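Oligopeptide-binding protein oppA (Lactococcus lactis, PDB 3DRF) binds oligopeptides in a voluminous cavity, closing on them like a Venus flytrap, and delivers them for uptake by the OppABCDF ABC transporter. Local coordinates at residues G132-L140 / Q482-Y491. Sequence-based numbering, arbitrary orientation.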
ATOM      1  N   GLY A 132      -6.435 -10.027 -13.973  1.00  6.03           N
ATOM      2  CA  GLY A 132      -6.434 -10.438 -12.560  1.00  6.25           C
ATOM      3  C   GLY A 132      -6.028  -9.334 -11.570  1.00  6.22           C
ATOM      4  O   GLY A 132      -5.733  -9.637 -10.472  1.00  7.42           O
ATOM      5  N   SER A 133      -6.050  -8.078 -11.978  1.00  5.76           N
ATOM      6  CA  SER A 133      -5.662  -7.001 -11.053  1.00  5.56           C
ATOM      7  C   SER A 133      -6.616  -6.891  -9.865  1.00  5.95           C
ATOM      8  O   SER A 133      -7.755  -7.118 -10.017  1.00  6.27           O
ATOM      9  CB  SER A 133      -5.663  -5.639 -11.777  1.00  5.25           C
ATOM     10  OG  SER A 133      -5.254  -4.621 -10.873  1.00  5.45           O
ATOM     11  N   ASP A 134      -6.061  -6.526  -8.706  1.00  5.44           N
ATOM     12  CA  ASP A 134      -6.860  -6.269  -7.496  1.00  5.24           C
ATOM     13  C   ASP A 134      -6.981  -4.742  -7.240  1.00  5.06           C
ATOM     14  O   ASP A 134      -7.455  -4.372  -6.199  1.00  6.02           O
ATOM     15  CB  ASP A 134      -6.142  -6.952  -6.311  1.00  5.71           C
ATOM     16  CG  ASP A 134      -5.922  -8.445  -6.561  1.00  6.54           C
ATOM     17  OD1 ASP A 134      -6.867  -9.102  -6.841  1.00  8.50           O
ATOM     18  OD2 ASP A 134      -4.792  -8.861  -6.525  1.00  9.40           O
ATOM     19  N   ARG A 135      -6.591  -3.921  -8.229  1.00  5.21           N
ATOM     20  CA  ARG A 135      -6.488  -2.464  -8.049  1.00  5.29           C
ATOM     21  C   ARG A 135      -7.640  -1.612  -8.660  1.00  5.56           C
ATOM     22  O   ARG A 135      -7.551  -0.422  -8.727  1.00  5.65           O
ATOM     23  CB  ARG A 135      -5.119  -1.955  -8.518  1.00  5.30           C
ATOM     24  CG  ARG A 135      -3.941  -2.443  -7.659  1.00  6.02           C
ATOM     25  CD  ARG A 135      -2.647  -1.737  -8.150  1.00  6.39           C
ATOM     26  NE  ARG A 135      -1.506  -2.032  -7.259  1.00  5.83           N
ATOM     27  CZ  ARG A 135      -1.267  -1.395  -6.139  1.00  6.13           C
ATOM     28  NH1 ARG A 135      -0.210  -1.700  -5.420  1.00  6.48           N
ATOM     29  NH2 ARG A 135      -2.065  -0.448  -5.734  1.00  6.54           N
ATOM     30  N   TRP A 136      -8.756  -2.252  -9.008  1.00  5.63           N
ATOM     31  CA  TRP A 136      -9.946  -1.475  -9.371  1.00  5.94           C
ATOM     32  C   TRP A 136     -10.400  -0.660  -8.115  1.00  5.24           C
ATOM     33  O   TRP A 136     -10.249  -1.079  -6.989  1.00  6.02           O
ATOM     34  CB  TRP A 136     -11.088  -2.405  -9.926  1.00  5.90           C
ATOM     35  CG  TRP A 136     -12.276  -1.550 -10.430  1.00  6.17           C
ATOM     36  CD1 TRP A 136     -13.443  -1.411  -9.807  1.00  7.05           C
ATOM     37  CD2 TRP A 136     -12.317  -0.649 -11.583  1.00  6.21           C
ATOM     38  NE1 TRP A 136     -14.260  -0.526 -10.502  1.00  7.38           N
ATOM     39  CE2 TRP A 136     -13.565  -0.018 -11.565  1.00  7.05           C
ATOM     40  CE3 TRP A 136     -11.400  -0.315 -12.599  1.00  6.24           C
ATOM     41  CZ2 TRP A 136     -13.953   0.903 -12.543  1.00  6.94           C
ATOM     42  CZ3 TRP A 136     -11.773   0.589 -13.545  1.00  6.13           C
ATOM     43  CH2 TRP A 136     -13.028   1.175 -13.537  1.00  6.55           C
ATOM     44  N   THR A 137     -10.970   0.508  -8.383  1.00  5.77           N
ATOM     45  CA  THR A 137     -11.318   1.449  -7.323  1.00  6.12           C
ATOM     46  C   THR A 137     -12.292   2.462  -7.931  1.00  5.64           C
ATOM     47  O   THR A 137     -12.303   2.661  -9.085  1.00  6.05           O
ATOM     48  CB  THR A 137     -10.045   2.158  -6.792  1.00  6.04           C
ATOM     49  OG1 THR A 137     -10.500   3.286  -6.030  1.00  6.30           O
ATOM     50  CG2 THR A 137      -9.061   2.619  -7.958  1.00  7.46           C
ATOM     51  N   ASP A 138     -13.126   3.077  -7.109  0.50  5.25           N
ATOM     52  CA  ASP A 138     -14.019   4.109  -7.637  0.50  5.35           C
ATOM     53  C   ASP A 138     -13.284   5.354  -8.155  0.50  5.45           C
ATOM     54  O   ASP A 138     -13.865   6.147  -8.879  0.50  5.83           O
ATOM     55  CB  ASP A 138     -15.077   4.492  -6.604  0.50  4.51           C
ATOM     56  CG  ASP A 138     -16.140   3.429  -6.465  0.50  5.35           C
ATOM     57  OD1 ASP A 138     -16.815   3.191  -7.482  0.50  5.78           O
ATOM     58  OD2 ASP A 138     -16.287   2.841  -5.368  0.50  5.67           O
ATOM     59  N   SER A 139     -12.003   5.515  -7.823  1.00  5.65           N
ATOM     60  CA  SER A 139     -11.259   6.673  -8.408  1.00  6.02           C
ATOM     61  C   SER A 139     -11.228   6.576  -9.939  1.00  5.80           C
ATOM     62  O   SER A 139     -11.312   7.561 -10.618  1.00  6.15           O
ATOM     63  CB  SER A 139      -9.817   6.680  -7.914  1.00  6.00           C
ATOM     64  OG  SER A 139      -9.733   6.746  -6.469  1.00  7.15           O
ATOM     65  N   LEU A 140     -11.095   5.366 -10.467  1.00  5.97           N
ATOM     66  CA  LEU A 140     -10.976   5.154 -11.937  1.00  6.38           C
ATOM     67  C   LEU A 140     -12.297   5.349 -12.697  1.00  6.41           C
ATOM     68  O   LEU A 140     -12.294   5.578 -13.843  1.00  6.49           O
ATOM     69  CB  LEU A 140     -10.374   3.764 -12.211  1.00  6.93           C
ATOM     70  CG  LEU A 140      -8.870   3.683 -11.786  1.00  6.92           C
ATOM     71  CD1 LEU A 140      -8.396   2.251 -12.014  1.00  8.25           C
ATOM     72  CD2 LEU A 140      -7.966   4.660 -12.585  1.00  8.51           C
ATOM     73  N   GLN A 482      -9.753   6.713  -0.918  1.00  5.49           N
ATOM     74  CA  GLN A 482     -10.630   6.024  -1.895  1.00  5.75           C
ATOM     75  C   GLN A 482     -10.062   4.696  -2.314  1.00  5.37           C
ATOM     76  O   GLN A 482     -10.806   3.787  -2.468  1.00  5.81           O
ATOM     77  CB  GLN A 482     -10.817   6.879  -3.186  1.00  6.51           C
ATOM     78  CG  GLN A 482     -11.630   8.217  -2.948  1.00  8.37           C
ATOM     79  CD  GLN A 482     -13.148   7.986  -3.016  1.00  8.37           C
ATOM     80  OE1 GLN A 482     -13.608   6.911  -2.974  1.00  9.66           O
ATOM     81  NE2 GLN A 482     -13.899   9.056  -3.076  1.00  8.54           N
ATOM     82  N   ASP A 483      -8.738   4.609  -2.492  1.00  5.76           N
ATOM     83  CA  ASP A 483      -8.167   3.383  -3.077  1.00  6.24           C
ATOM     84  C   ASP A 483      -7.954   2.280  -2.006  1.00  6.04           C
ATOM     85  O   ASP A 483      -7.619   1.206  -2.328  1.00  7.72           O
ATOM     86  CB  ASP A 483      -6.888   3.739  -3.866  1.00  6.79           C
ATOM     87  CG  ASP A 483      -7.186   4.562  -5.155  1.00  7.55           C
ATOM     88  OD1 ASP A 483      -8.301   4.734  -5.501  1.00  7.51           O
ATOM     89  OD2 ASP A 483      -6.195   4.939  -5.736  1.00  9.92           O
ATOM     90  N   LEU A 484      -8.217   2.588  -0.757  1.00  5.59           N
ATOM     91  CA  LEU A 484      -8.288   1.588   0.333  1.00  6.15           C
ATOM     92  C   LEU A 484      -9.720   1.132   0.662  1.00  6.17           C
ATOM     93  O   LEU A 484      -9.918   0.005   1.020  1.00  6.40           O
ATOM     94  CB  LEU A 484      -7.679   2.183   1.599  1.00  6.50           C
ATOM     95  CG  LEU A 484      -6.192   2.594   1.570  1.00  8.09           C
ATOM     96  CD1 LEU A 484      -5.764   2.989   2.974  1.00 10.08           C
ATOM     97  CD2 LEU A 484      -5.251   1.463   1.061  1.00 10.47           C
ATOM     98  N   PHE A 485     -10.683   2.041   0.583  1.00  5.14           N
ATOM     99  CA  PHE A 485     -12.014   1.790   1.181  1.00  5.16           C
ATOM    100  C   PHE A 485     -13.228   2.006   0.261  1.00  5.15           C
ATOM    101  O   PHE A 485     -14.302   1.700   0.639  1.00  6.06           O
ATOM    102  CB  PHE A 485     -12.182   2.644   2.423  1.00  5.43           C
ATOM    103  CG  PHE A 485     -11.198   2.285   3.523  1.00  5.50           C
ATOM    104  CD1 PHE A 485     -11.169   1.017   4.089  1.00  6.19           C
ATOM    105  CD2 PHE A 485     -10.310   3.230   3.939  1.00  6.03           C
ATOM    106  CE1 PHE A 485     -10.246   0.703   5.056  1.00  6.46           C
ATOM    107  CE2 PHE A 485      -9.337   2.939   4.948  1.00  7.19           C
ATOM    108  CZ  PHE A 485      -9.311   1.683   5.493  1.00  6.83           C
ATOM    109  N   SER A 486     -13.036   2.506  -0.943  1.00  5.41           N
ATOM    110  CA  SER A 486     -14.213   2.744  -1.815  1.00  5.22           C
ATOM    111  C   SER A 486     -14.948   1.418  -2.103  1.00  5.60           C
ATOM    112  O   SER A 486     -14.386   0.359  -2.153  1.00  5.98           O
ATOM    113  CB  SER A 486     -13.842   3.508  -3.115  1.00  5.81           C
ATOM    114  OG  SER A 486     -13.024   2.725  -4.002  1.00  5.98           O
ATOM    115  N   ALA A 487     -16.243   1.571  -2.320  1.00  5.41           N
ATOM    116  CA  ALA A 487     -17.142   0.451  -2.475  1.00  6.08           C
ATOM    117  C   ALA A 487     -16.695  -0.534  -3.577  1.00  6.30           C
ATOM    118  O   ALA A 487     -16.903  -1.685  -3.432  1.00  6.77           O
ATOM    119  CB  ALA A 487     -18.556   0.962  -2.753  1.00  7.31           C
ATOM    120  N   ALA A 488     -16.112  -0.004  -4.652  1.00  5.74           N
ATOM    121  CA  ALA A 488     -15.677  -0.870  -5.770  1.00  6.10           C
ATOM    122  C   ALA A 488     -14.297  -1.527  -5.607  1.00  5.82           C
ATOM    123  O   ALA A 488     -13.937  -2.311  -6.415  1.00  6.58           O
ATOM    124  CB  ALA A 488     -15.664  -0.053  -7.064  1.00  7.18           C
ATOM    125  N   ALA A 489     -13.568  -1.204  -4.547  1.00  5.72           N
ATOM    126  CA  ALA A 489     -12.188  -1.659  -4.396  1.00  5.38           C
ATOM    127  C   ALA A 489     -12.050  -2.988  -3.635  1.00  5.82           C
ATOM    128  O   ALA A 489     -12.396  -3.030  -2.502  1.00  6.35           O
ATOM    129  CB  ALA A 489     -11.396  -0.578  -3.579  1.00  6.65           C
ATOM    130  N   PRO A 490     -11.404  -3.992  -4.216  1.00  5.94           N
ATOM    131  CA  PRO A 490     -11.060  -5.224  -3.473  1.00  6.08           C
ATOM    132  C   PRO A 490     -10.074  -4.963  -2.309  1.00  5.85           C
ATOM    133  O   PRO A 490      -9.969  -5.723  -1.430  1.00  6.13           O
ATOM    134  CB  PRO A 490     -10.341  -6.075  -4.537  1.00  7.48           C
ATOM    135  CG  PRO A 490     -10.913  -5.652  -5.835  1.00  6.85           C
ATOM    136  CD  PRO A 490     -11.097  -4.116  -5.663  1.00  5.88           C
ATOM    137  N   TYR A 491      -9.411  -3.802  -2.310  1.00  5.33           N
ATOM    138  CA  TYR A 491      -8.523  -3.463  -1.184  1.00  5.79           C
ATOM    139  C   TYR A 491      -9.276  -3.145   0.150  1.00  5.44           C
ATOM    140  O   TYR A 491      -8.675  -3.105   1.147  1.00  5.92           O
ATOM    141  CB  TYR A 491      -7.638  -2.276  -1.545  1.00  5.63           C
ATOM    142  CG  TYR A 491      -6.365  -2.615  -2.341  1.00  5.34           C
ATOM    143  CD1 TYR A 491      -6.190  -3.825  -2.986  1.00  6.09           C
ATOM    144  CD2 TYR A 491      -5.369  -1.670  -2.465  1.00  6.11           C
ATOM    145  CE1 TYR A 491      -5.028  -4.087  -3.703  1.00  6.84           C
ATOM    146  CE2 TYR A 491      -4.216  -1.935  -3.188  1.00  6.46           C
ATOM    147  CZ  TYR A 491      -4.055  -3.131  -3.806  1.00  5.18           C
ATOM    148  OH  TYR A 491      -2.859  -3.365  -4.519  1.00  6.29           O
TER
HETATM  149  O   HOH W   1      -8.573  -2.118  -4.950  1.00  5.91           O
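Asp-483, on the helix 482-485, receives two hydroxyls from the loop 132-140 on a single carboxylate oxygen. Thr-137 OG1 donates to Asp-483 OD1 at 2.7 Å on the anti side, and Ser-139 OG meets the same oxygen on the syn side, the two arriving from opposite faces of the carboxylate plane. Thr-137 turns OG1 opposite its backbone N (chi1 165°), where it also accepts from Ser-139 N in an ST turn; one hydroxyl thus both donates across the contact and accepts within its own loop. Next along, Asp-138 N gives a nearly straight bond to Ser-486 OG (3.1 Å, 168°), and in one of the two conformers of Asp-138 its OD2 accepts from Ala-488 N, inside the type I turn 486-489, at 2.9 Å from above the carboxylate plane. Ser-486 OG in turn donates to Gln-482 O, which also takes Ser-486 N on its other face.

At Tyr-491 the contact changes character. The Tyr-491 OH sits 3.0 Å above the plane of the Arg-135 guanidinium, over its centre, with the ring and guanidinium planes 65° apart; no N-H is aimed at it there. Arg-135 NH1 bonds instead to Ser-54 O and to the backbone of the bound peptide, and Tyr-491 OH bonds to Asn-55. Between the two backbones, one water donates to Asp-134 O and Trp-136 O and accepts from Tyr-491 N (3.2 Å), while Ala-489 CA makes a CH...O contact with Trp-136 O (3.3 Å). Trp-136 CD1 lies 3.8 Å from Ala-488 CB, and the ring stacks on His-150.

With Arg-135, Asp-483, Leu-484 and Tyr-491 all touching the peptide, the contact forms part of the cavity wall in this closed, liganded state. Two hydroxyl donors on one oxygen would probably stabilise Asp-483 as a carboxylate beside the peptide.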